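Local coordinates for MutT/NUDIX family protein (Bacillus thuringiensis str. Al Hakam, PDB 3ID9) that belongs to the MutT/NUDIX hydrolases and probably cleaves nucleoside diphosphates linked to another group, the exact substrate being unassigned, at residues K35-K40 with V124-I129; T27-E32 with W48-G53. All coordinates share one frame; numbering follows the deposited sequence.

Contact 1 of 2, residues K35-K40 with V124-I129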
ATOM      1  N   LYS B  35      -7.512  -6.512 -21.275  1.00 34.07           N
ATOM      2  CA  LYS B  35      -7.473  -7.913 -20.864  1.00 31.89           C
ATOM      3  C   LYS B  35      -6.505  -8.062 -19.712  1.00 29.05           C
ATOM      4  O   LYS B  35      -5.512  -7.340 -19.632  1.00 29.99           O
ATOM      5  CB  LYS B  35      -7.003  -8.808 -22.005  1.00 33.88           C
ATOM      6  CG  LYS B  35      -7.875  -8.780 -23.242  1.00 36.88           C
ATOM      7  CD  LYS B  35      -7.220  -9.598 -24.336  1.00 39.82           C
ATOM      8  CE  LYS B  35      -7.979  -9.511 -25.639  1.00 42.54           C
ATOM      9  NZ  LYS B  35      -7.289 -10.296 -26.698  1.00 45.77           N
ATOM     10  N   VAL B  36      -6.792  -9.004 -18.825  1.00 26.21           N
ATOM     11  CA  VAL B  36      -5.935  -9.249 -17.680  1.00 26.05           C
ATOM     12  C   VAL B  36      -5.178 -10.558 -17.833  1.00 24.67           C
ATOM     13  O   VAL B  36      -5.720 -11.548 -18.302  1.00 24.45           O
ATOM     14  CB  VAL B  36      -6.754  -9.310 -16.367  1.00 26.54           C
ATOM     15  CG1 VAL B  36      -5.822  -9.416 -15.175  1.00 27.94           C
ATOM     16  CG2 VAL B  36      -7.599  -8.070 -16.233  1.00 30.75           C
ATOM     17  N   LEU B  37      -3.922 -10.562 -17.411  1.00 23.73           N
ATOM     18  CA  LEU B  37      -3.092 -11.754 -17.486  1.00 23.82           C
ATOM     19  C   LEU B  37      -3.458 -12.759 -16.394  1.00 24.54           C
ATOM     20  O   LEU B  37      -3.330 -12.462 -15.213  1.00 26.03           O
ATOM     21  CB  LEU B  37      -1.622 -11.349 -17.334  1.00 23.70           C
ATOM     22  CG  LEU B  37      -0.406 -12.292 -17.309  1.00 27.52           C
ATOM     23  CD1 LEU B  37      -0.785 -13.713 -16.950  1.00 25.16           C
ATOM     24  CD2 LEU B  37       0.271 -12.243 -18.659  1.00 26.22           C
ATOM     25  N   LEU B  38      -3.926 -13.944 -16.785  1.00 23.71           N
ATOM     26  CA  LEU B  38      -4.217 -14.979 -15.807  1.00 23.33           C
ATOM     27  C   LEU B  38      -3.215 -16.095 -16.013  1.00 24.62           C
ATOM     28  O   LEU B  38      -2.728 -16.322 -17.112  1.00 24.56           O
ATOM     29  CB  LEU B  38      -5.635 -15.533 -15.930  1.00 23.61           C
ATOM     30  CG  LEU B  38      -6.774 -14.545 -15.662  1.00 26.05           C
ATOM     31  CD1 LEU B  38      -8.097 -15.320 -15.576  1.00 21.37           C
ATOM     32  CD2 LEU B  38      -6.498 -13.760 -14.365  1.00 21.18           C
ATOM     33  N   VAL B  39      -2.917 -16.779 -14.925  1.00 26.55           N
ATOM     34  CA  VAL B  39      -1.967 -17.860 -14.889  1.00 28.85           C
ATOM     35  C   VAL B  39      -2.703 -19.105 -14.407  1.00 32.55           C
ATOM     36  O   VAL B  39      -3.729 -19.006 -13.728  1.00 29.70           O
ATOM     37  CB  VAL B  39      -0.813 -17.466 -13.924  1.00 28.90           C
ATOM     38  CG1 VAL B  39      -0.215 -18.677 -13.260  1.00 31.33           C
ATOM     39  CG2 VAL B  39       0.253 -16.713 -14.696  1.00 25.32           C
ATOM     40  N   LYS B  40      -2.201 -20.278 -14.767  1.00 37.58           N
ATOM     41  CA  LYS B  40      -2.852 -21.505 -14.336  1.00 45.33           C
ATOM     42  C   LYS B  40      -2.097 -22.038 -13.125  1.00 51.05           C
ATOM     43  O   LYS B  40      -0.876 -22.200 -13.169  1.00 49.55           O
ATOM     44  CB  LYS B  40      -2.843 -22.538 -15.460  1.00 45.75           C
ATOM     45  CG  LYS B  40      -3.723 -23.739 -15.212  1.00 46.35           C
ATOM     46  CD  LYS B  40      -5.173 -23.460 -15.577  1.00 49.00           C
ATOM     47  CE  LYS B  40      -5.625 -24.325 -16.763  1.00 48.61           C
ATOM     48  NZ  LYS B  40      -5.518 -25.793 -16.492  1.00 45.77           N
ATOM     49  N   VAL B 124      -0.341 -19.336 -19.655  1.00 29.53           N
ATOM     50  CA  VAL B 124      -0.787 -17.950 -19.605  1.00 25.70           C
ATOM     51  C   VAL B 124      -1.947 -17.657 -20.541  1.00 26.42           C
ATOM     52  O   VAL B 124      -2.034 -18.195 -21.650  1.00 25.71           O
ATOM     53  CB  VAL B 124       0.383 -17.011 -19.966  1.00 24.38           C
ATOM     54  CG1 VAL B 124      -0.074 -15.563 -19.991  1.00 21.00           C
ATOM     55  CG2 VAL B 124       1.509 -17.208 -18.974  1.00 24.19           C
ATOM     56  N   GLN B 125      -2.833 -16.779 -20.093  1.00 25.21           N
ATOM     57  CA  GLN B 125      -3.978 -16.401 -20.890  1.00 24.52           C
ATOM     58  C   GLN B 125      -4.373 -14.956 -20.588  1.00 26.67           C
ATOM     59  O   GLN B 125      -4.361 -14.521 -19.437  1.00 27.26           O
ATOM     60  CB  GLN B 125      -5.139 -17.342 -20.580  1.00 23.41           C
ATOM     61  CG  GLN B 125      -6.362 -17.085 -21.413  1.00 24.41           C
ATOM     62  CD  GLN B 125      -7.567 -17.900 -20.976  1.00 25.12           C
ATOM     63  OE1 GLN B 125      -8.639 -17.766 -21.553  1.00 28.69           O
ATOM     64  NE2 GLN B 125      -7.400 -18.741 -19.955  1.00 22.43           N
HETATM   65  N   MSE B 126      -4.707 -14.205 -21.630  1.00 27.53           N
HETATM   66  CA  MSE B 126      -5.125 -12.822 -21.469  1.00 27.58           C
HETATM   67  C   MSE B 126      -6.646 -12.815 -21.562  1.00 27.04           C
HETATM   68  O   MSE B 126      -7.205 -12.979 -22.636  1.00 28.63           O
HETATM   69  CB  MSE B 126      -4.522 -11.948 -22.572  1.00 29.33           C
HETATM   70  CG  MSE B 126      -3.004 -11.808 -22.523  1.00 31.96           C
HETATM   71 SE   MSE B 126      -2.297 -11.014 -20.870  1.00 45.21          SE
HETATM   72  CE  MSE B 126      -3.117  -9.262 -20.985  1.00 32.94           C
ATOM     73  N   VAL B 127      -7.314 -12.629 -20.433  1.00 26.99           N
ATOM     74  CA  VAL B 127      -8.767 -12.628 -20.413  1.00 27.77           C
ATOM     75  C   VAL B 127      -9.378 -11.231 -20.350  1.00 28.03           C
ATOM     76  O   VAL B 127      -8.994 -10.409 -19.529  1.00 27.80           O
ATOM     77  CB  VAL B 127      -9.302 -13.468 -19.228  1.00 27.00           C
ATOM     78  CG1 VAL B 127     -10.817 -13.356 -19.149  1.00 25.92           C
ATOM     79  CG2 VAL B 127      -8.907 -14.931 -19.406  1.00 24.83           C
ATOM     80  N   PRO B 128     -10.345 -10.949 -21.235  1.00 29.29           N
ATOM     81  CA  PRO B 128     -10.992  -9.633 -21.241  1.00 29.70           C
ATOM     82  C   PRO B 128     -11.551  -9.369 -19.855  1.00 29.43           C
ATOM     83  O   PRO B 128     -12.130 -10.265 -19.241  1.00 28.44           O
ATOM     84  CB  PRO B 128     -12.098  -9.791 -22.281  1.00 28.93           C
ATOM     85  CG  PRO B 128     -11.533 -10.812 -23.222  1.00 28.45           C
ATOM     86  CD  PRO B 128     -10.924 -11.823 -22.269  1.00 29.98           C
ATOM     87  N   ILE B 129     -11.382  -8.144 -19.368  1.00 30.20           N
ATOM     88  CA  ILE B 129     -11.860  -7.783 -18.041  1.00 31.94           C
ATOM     89  C   ILE B 129     -13.359  -7.972 -17.845  1.00 33.26           C
ATOM     90  O   ILE B 129     -13.792  -8.355 -16.765  1.00 33.17           O
ATOM     91  CB  ILE B 129     -11.458  -6.337 -17.697  1.00 33.16           C
ATOM     92  CG1 ILE B 129      -9.931  -6.251 -17.630  1.00 31.74           C
ATOM     93  CG2 ILE B 129     -12.058  -5.918 -16.354  1.00 33.24           C
ATOM     94  CD1 ILE B 129      -9.402  -4.846 -17.592  1.00 33.36           C
TER
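V36 and L38 pair with V127 and Q125 in an antiparallel strand pair of the Nudix-fold sheet. Four backbone hydrogen bonds join the two strands. V36 N reaches V127 O at 2.7 Å, and V127 N returns to V36 O. L38 N meets Q125 O at 2.7 Å with an almost straight N-H...O angle of 177°, and Q125 N returns to L38 O.

The two faces differ. On one, L37 reaches across to V124 and M126, a selenomethionine. CG of L37 is anti to the backbone N (chi1 178°). Both of its methyls, CD1 and CD2, meet CG1 of V124. CD2 also touches M126 SE at 3.6 Å. The M126 chain bends at chi2 and again at chi3. This folds SE back against the backbone of L37 and brings CE near K35 O. This side is only partly buried at M126, and V124 is exposed.

On the other face, V36, L38 and V127 are buried. CD1 of L38 meets CG2 of V127 at 3.9 Å, the two side chains crossing at a slant. CG2 of V36 meets CG1 of I129 about at right angles. Helix 139-147 packs against V36 and I129 through I145, and the side chain of W48 lies against L38 and Q125.

At the far end K35 and P128 form a non-hydrogen-bonded pair whose side chains diverge. K35 CG lies anti to the carbonyl carbon (chi1 -61°) and the chain is extended from there, its amine leading away from 124-129. Its inner part still brushes the opposite strand: K35 CG lies 3.8 Å from P128 CA.

Contact 2 of 2, residues T27-E32 with W48-G53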
ATOM      1  N   THR B  27       0.282  -9.588  -5.521  1.00 28.77           N
ATOM      2  CA  THR B  27      -0.510 -10.083  -6.640  1.00 26.88           C
ATOM      3  C   THR B  27      -0.305  -9.114  -7.782  1.00 27.31           C
ATOM      4  O   THR B  27      -0.279  -7.898  -7.572  1.00 25.01           O
ATOM      5  CB  THR B  27      -2.013 -10.151  -6.287  1.00 27.26           C
ATOM      6  OG1 THR B  27      -2.237 -11.250  -5.402  1.00 25.66           O
ATOM      7  CG2 THR B  27      -2.860 -10.322  -7.540  1.00 27.63           C
ATOM      8  N   GLY B  28      -0.148  -9.655  -8.987  1.00 26.66           N
ATOM      9  CA  GLY B  28       0.071  -8.807 -10.135  1.00 26.63           C
ATOM     10  C   GLY B  28      -1.128  -8.694 -11.054  1.00 28.42           C
ATOM     11  O   GLY B  28      -1.837  -9.668 -11.305  1.00 29.27           O
ATOM     12  N   ILE B  29      -1.357  -7.486 -11.550  1.00 28.02           N
ATOM     13  CA  ILE B  29      -2.444  -7.235 -12.469  1.00 28.15           C
ATOM     14  C   ILE B  29      -1.860  -6.502 -13.669  1.00 29.85           C
ATOM     15  O   ILE B  29      -1.633  -5.286 -13.638  1.00 28.21           O
ATOM     16  CB  ILE B  29      -3.566  -6.421 -11.797  1.00 26.94           C
ATOM     17  CG1 ILE B  29      -4.273  -7.322 -10.779  1.00 29.08           C
ATOM     18  CG2 ILE B  29      -4.544  -5.908 -12.836  1.00 24.59           C
ATOM     19  CD1 ILE B  29      -5.521  -6.750 -10.179  1.00 31.27           C
ATOM     20  N   LEU B  30      -1.590  -7.282 -14.716  1.00 29.91           N
ATOM     21  CA  LEU B  30      -1.013  -6.776 -15.950  1.00 29.92           C
ATOM     22  C   LEU B  30      -2.122  -6.723 -16.986  1.00 29.64           C
ATOM     23  O   LEU B  30      -2.581  -7.757 -17.482  1.00 31.72           O
ATOM     24  CB  LEU B  30       0.122  -7.702 -16.405  1.00 31.86           C
ATOM     25  CG  LEU B  30       1.125  -7.191 -17.448  1.00 34.62           C
ATOM     26  CD1 LEU B  30       2.167  -8.274 -17.704  1.00 31.82           C
ATOM     27  CD2 LEU B  30       0.414  -6.824 -18.748  1.00 35.07           C
ATOM     28  N   ILE B  31      -2.546  -5.506 -17.300  1.00 29.49           N
ATOM     29  CA  ILE B  31      -3.616  -5.269 -18.252  1.00 29.92           C
ATOM     30  C   ILE B  31      -3.086  -4.726 -19.571  1.00 32.32           C
ATOM     31  O   ILE B  31      -2.254  -3.819 -19.595  1.00 31.87           O
ATOM     32  CB  ILE B  31      -4.626  -4.252 -17.693  1.00 29.24           C
ATOM     33  CG1 ILE B  31      -5.217  -4.780 -16.387  1.00 30.36           C
ATOM     34  CG2 ILE B  31      -5.714  -3.976 -18.711  1.00 28.03           C
ATOM     35  CD1 ILE B  31      -5.956  -3.717 -15.584  1.00 28.77           C
ATOM     36  N   GLU B  32      -3.574  -5.301 -20.663  1.00 32.70           N
ATOM     37  CA  GLU B  32      -3.207  -4.885 -22.010  1.00 34.03           C
ATOM     38  C   GLU B  32      -4.436  -5.125 -22.878  1.00 35.72           C
ATOM     39  O   GLU B  32      -5.029  -6.206 -22.848  1.00 33.47           O
ATOM     40  CB  GLU B  32      -2.005  -5.686 -22.530  1.00 34.02           C
ATOM     41  CG  GLU B  32      -0.661  -5.220 -21.973  1.00 34.02           C
ATOM     42  CD  GLU B  32       0.529  -5.921 -22.612  1.00 35.83           C
ATOM     43  OE1 GLU B  32       0.368  -6.476 -23.716  1.00 37.88           O
ATOM     44  OE2 GLU B  32       1.633  -5.905 -22.022  1.00 35.90           O
ATOM     45  N   TRP B  48      -7.636 -20.863 -13.652  1.00 45.54           N
ATOM     46  CA  TRP B  48      -6.969 -19.620 -13.990  1.00 38.75           C
ATOM     47  C   TRP B  48      -7.136 -18.577 -12.903  1.00 35.49           C
ATOM     48  O   TRP B  48      -8.242 -18.298 -12.461  1.00 35.95           O
ATOM     49  CB  TRP B  48      -7.509 -19.092 -15.320  1.00 37.16           C
ATOM     50  CG  TRP B  48      -7.217 -20.019 -16.453  1.00 35.68           C
ATOM     51  CD1 TRP B  48      -8.016 -21.027 -16.922  1.00 33.89           C
ATOM     52  CD2 TRP B  48      -6.001 -20.089 -17.210  1.00 34.67           C
ATOM     53  NE1 TRP B  48      -7.370 -21.719 -17.917  1.00 34.48           N
ATOM     54  CE2 TRP B  48      -6.131 -21.163 -18.116  1.00 33.68           C
ATOM     55  CE3 TRP B  48      -4.813 -19.345 -17.209  1.00 31.98           C
ATOM     56  CZ2 TRP B  48      -5.121 -21.517 -19.011  1.00 32.46           C
ATOM     57  CZ3 TRP B  48      -3.805 -19.696 -18.101  1.00 32.59           C
ATOM     58  CH2 TRP B  48      -3.967 -20.772 -18.989  1.00 33.99           C
ATOM     59  N   SER B  49      -6.027 -17.991 -12.481  1.00 31.96           N
ATOM     60  CA  SER B  49      -6.056 -16.987 -11.430  1.00 29.44           C
ATOM     61  C   SER B  49      -4.963 -15.948 -11.643  1.00 27.76           C
ATOM     62  O   SER B  49      -4.154 -16.063 -12.565  1.00 27.10           O
ATOM     63  CB  SER B  49      -5.870 -17.662 -10.075  1.00 27.64           C
ATOM     64  OG  SER B  49      -4.729 -18.500 -10.103  1.00 31.24           O
ATOM     65  N   LEU B  50      -4.940 -14.933 -10.788  1.00 25.11           N
ATOM     66  CA  LEU B  50      -3.939 -13.887 -10.904  1.00 22.99           C
ATOM     67  C   LEU B  50      -2.563 -14.361 -10.445  1.00 22.20           C
ATOM     68  O   LEU B  50      -2.439 -15.199  -9.557  1.00 22.47           O
ATOM     69  CB  LEU B  50      -4.368 -12.672 -10.095  1.00 21.46           C
ATOM     70  CG  LEU B  50      -5.624 -11.970 -10.598  1.00 21.96           C
ATOM     71  CD1 LEU B  50      -6.163 -11.034  -9.516  1.00 23.28           C
ATOM     72  CD2 LEU B  50      -5.292 -11.201 -11.876  1.00 19.46           C
ATOM     73  N   PRO B  51      -1.508 -13.849 -11.077  1.00 22.48           N
ATOM     74  CA  PRO B  51      -0.155 -14.251 -10.687  1.00 24.05           C
ATOM     75  C   PRO B  51       0.226 -13.564  -9.378  1.00 25.34           C
ATOM     76  O   PRO B  51      -0.129 -12.412  -9.153  1.00 26.48           O
ATOM     77  CB  PRO B  51       0.692 -13.780 -11.865  1.00 22.25           C
ATOM     78  CG  PRO B  51      -0.049 -12.538 -12.321  1.00 21.20           C
ATOM     79  CD  PRO B  51      -1.485 -12.995 -12.278  1.00 22.88           C
ATOM     80  N   GLY B  52       0.940 -14.281  -8.518  1.00 27.55           N
ATOM     81  CA  GLY B  52       1.358 -13.722  -7.250  1.00 28.14           C
ATOM     82  C   GLY B  52       1.989 -14.771  -6.361  1.00 29.97           C
ATOM     83  O   GLY B  52       2.181 -15.908  -6.777  1.00 31.49           O
ATOM     84  N   GLY B  53       2.317 -14.389  -5.135  1.00 30.28           N
ATOM     85  CA  GLY B  53       2.919 -15.325  -4.214  1.00 30.54           C
ATOM     86  C   GLY B  53       3.448 -14.671  -2.951  1.00 32.16           C
ATOM     87  O   GLY B  53       3.315 -13.463  -2.738  1.00 30.39           O
TER
HETATM   88  O   HOH W   1      -1.626 -14.419  -6.347  1.00 61.72           O
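P51 O accepts the backbone N-H of G28 and is also touched by the CA-H of T27. G28 N binds it at 2.8 Å, with an N-H...O angle of 174°. The donor comes in nearly along the C=O axis. The G28 N to P51 O bond is the only direct hydrogen bond between the two segments. The CA-H of T27 makes a softer contact with the same oxygen, with T27 CA 3.4 Å from P51 O. Beside it, T27 and G52 face each other as an antiparallel non-hydrogen-bonded pair.

The side-chain packing centres on L50, which points toward the 27-32 strand. Its CB lies 3.8 Å from CG2 of T27, and its CD1 touches the same methyl. The two side chains cross at about a right angle. T27 presents this methyl because CG2 is anti to its backbone N, while OG1 sits beside that N (chi1 -73°). OG1 is hydrogen-bonded to H97 NE2. A water lies between T27 OG1 and L50 O, but both of its bonds are weak. CD2 of L50 passes on to G28 O and, at 4.2 Å, to CG1 of I29. The ring of P51 lies against G28, with CG and CD both near G28 O.

F141 of helix 139-147 packs on both L50 and I29. G52 N donates to OE1 of E72, a glutamate of the Nudix helix 61-72. G53 is the first residue of the Nudix box. The strand, broken at L50 and P51, resumes at the glycines G52 and G53 and leads into the loop before that helix, as is characteristic of the Nudix family.

Overall arrangement
Contacts 1 and 2 belong to one sheet, and strand 35-40 links them. It pairs with 124-128 in contact 1, and also with both strands of contact 2: L37 N probably bonds to L30 O, and V39 N to S49 O. Contact 2 lies near the centre of the chain and is buried. Contact 1 lies farther out: its centre is about 11 Å from the centre of the chain, with one buried face and one more open face. Their chemistry follows this. Contact 1 is a regular run of four backbone bonds with broad apolar packing. Contact 2 has one direct bond and a small patch around L50, and leads into the Nudix box. Helix 139-147 packs on both.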